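Local coordinates for hypothetical protein AF1796 (Archaeoglobus fulgidus, PDB 1VIM), which is of unknown function but probably binds a carbohydrate derivative and may act as an isomerase, at residues Ser49-Gly54 / Thr75-Gly80. Sequence-based numbering, arbitrary orientation.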
# COMPACT_ATOMS: atom_id res chain seq x y z
N SER A 49 -1.62 -16.83 15.17
CA SER A 49 -1.55 -16.19 13.86
C SER A 49 -0.16 -15.64 13.66
O SER A 49 0.61 -15.50 14.61
CB SER A 49 -2.58 -15.09 13.69
OG SER A 49 -3.84 -15.36 14.23
N ILE A 50 0.17 -15.38 12.39
CA ILE A 50 1.49 -14.96 11.98
C ILE A 50 1.38 -13.53 11.49
O ILE A 50 0.49 -13.19 10.71
CB ILE A 50 2.05 -15.87 10.85
CG1 ILE A 50 2.05 -17.33 11.33
CG2 ILE A 50 3.44 -15.41 10.42
CD1 ILE A 50 1.34 -18.27 10.39
N PHE A 51 2.31 -12.70 11.97
CA PHE A 51 2.41 -11.33 11.50
C PHE A 51 3.76 -11.18 10.83
O PHE A 51 4.75 -11.76 11.32
CB PHE A 51 2.33 -10.36 12.69
CG PHE A 51 0.97 -10.29 13.35
CD1 PHE A 51 0.43 -11.37 14.05
CD2 PHE A 51 0.24 -9.10 13.33
CE1 PHE A 51 -0.82 -11.28 14.66
CE2 PHE A 51 -0.99 -9.00 13.96
CZ PHE A 51 -1.53 -10.07 14.60
N VAL A 52 3.83 -10.41 9.74
CA VAL A 52 5.11 -10.21 9.05
C VAL A 52 5.45 -8.74 8.93
O VAL A 52 4.54 -7.89 8.83
CB VAL A 52 5.16 -10.87 7.66
CG1 VAL A 52 4.74 -12.32 7.75
CG2 VAL A 52 4.33 -10.07 6.67
N ILE A 53 6.75 -8.43 8.93
CA ILE A 53 7.17 -7.03 8.75
C ILE A 53 8.52 -6.96 8.07
O ILE A 53 9.42 -7.74 8.38
CB ILE A 53 7.19 -6.25 10.09
CG1 ILE A 53 7.54 -4.77 9.84
CG2 ILE A 53 8.18 -6.87 11.09
CD1 ILE A 53 7.38 -3.90 11.04
N GLY A 54 8.66 -6.00 7.16
CA GLY A 54 9.95 -5.52 6.70
C GLY A 54 9.79 -4.10 6.22
O GLY A 54 8.66 -3.67 5.98
N THR A 75 -3.44 -18.25 9.17
CA THR A 75 -3.98 -16.95 9.50
C THR A 75 -2.79 -16.00 9.63
O THR A 75 -1.95 -16.14 10.52
CB THR A 75 -4.75 -17.00 10.82
OG1 THR A 75 -5.86 -17.89 10.65
CG2 THR A 75 -5.38 -15.66 11.12
N VAL A 76 -2.71 -15.05 8.71
CA VAL A 76 -1.50 -14.25 8.56
C VAL A 76 -1.86 -12.80 8.25
O VAL A 76 -2.85 -12.52 7.59
CB VAL A 76 -0.55 -14.86 7.49
CG1 VAL A 76 -1.25 -15.02 6.16
CG2 VAL A 76 0.76 -14.10 7.35
N TYR A 77 -1.00 -11.89 8.70
CA TYR A 77 -1.19 -10.45 8.50
C TYR A 77 0.13 -9.79 8.25
O TYR A 77 1.18 -10.28 8.68
CB TYR A 77 -1.80 -9.80 9.74
CG TYR A 77 -3.03 -10.49 10.23
CD1 TYR A 77 -4.24 -10.32 9.59
CD2 TYR A 77 -2.96 -11.33 11.36
CE1 TYR A 77 -5.41 -11.03 10.11
CE2 TYR A 77 -4.06 -11.99 11.85
CZ TYR A 77 -5.23 -11.85 11.23
OH TYR A 77 -6.27 -12.54 11.86
N VAL A 78 0.05 -8.63 7.62
CA VAL A 78 1.21 -7.75 7.45
C VAL A 78 1.09 -6.58 8.42
O VAL A 78 0.06 -5.87 8.44
CB VAL A 78 1.24 -7.19 6.02
CG1 VAL A 78 2.46 -6.26 5.82
CG2 VAL A 78 1.27 -8.31 5.01
N VAL A 79 2.13 -6.34 9.21
CA VAL A 79 2.09 -5.24 10.18
C VAL A 79 1.84 -3.92 9.47
O VAL A 79 2.44 -3.64 8.43
CB VAL A 79 3.39 -5.16 11.03
CG1 VAL A 79 3.39 -3.91 11.93
CG2 VAL A 79 3.57 -6.42 11.85
N GLY A 80 0.91 -3.14 10.03
CA GLY A 80 0.58 -1.83 9.47
C GLY A 80 -0.51 -1.80 8.42
O GLY A 80 -0.99 -0.72 8.08
O HOH W 1 -5.72 -13.51 14.51
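The Phe51 ring overlaps one side of Tyr77: Tyr77 CD2 lies over one face of the phenyl, offset toward its rim, 3.8 Å from Phe51 CZ. The two planes meet at 50°, an oblique pairing of neighbours in parallel register. Both rings start beside their own backbone N (chi1 -69° for Phe51, with Tyr77 turned the same way), which leans them back toward the starts of their strands. There Tyr77 CE2 approaches Ser49 CB, and one water joins the hydroxyls of Ser49 and Tyr77, 2.7 Å from Ser49 OG and 2.9 Å from Tyr77 OH. Thr84 touches both side chains. With Phe51 cut back to an alanine, the phenyl that lies against Tyr77 CD2 would be gone, and the tyrosine ring would probably lose that support and be freer to turn, though CB would still meet Val79.

On the other face of the sheet Val52 CG2 meets Val78 CG2 at 3.9 Å, while Val76 CG2 lies against Ile50 CB. Helix 56-71 covers this side, with Ala62 and Ala66 against Val52. It is the crossover of the beta-alpha-beta unit that makes strands 50-53 and 76-78 parallel neighbours, as in the Rossmann-like SIS domain. Strand 76-78 is outermost within the chain, but a second subunit packs on it, its Val83 touching Val76.

Between the faces run four backbone hydrogen bonds. Strand 50-53 gives Ile50 N to Thr75 O and Val52 N to Tyr77 O; Tyr77 N and Val79 N answer to Ile50 O and Val52 O, the last at 2.9 Å and nearly straight (173°). Phe51 N-H and C=O instead serve strand 92-96. The peptide groups that face each other between the strands are thus paired between largely apolar side chains. Cohesion here comes from regular peptide bonding and hydrocarbon contact, with no salt bridge between the strands; the water-linked hydroxyls add a polar link at the starting end.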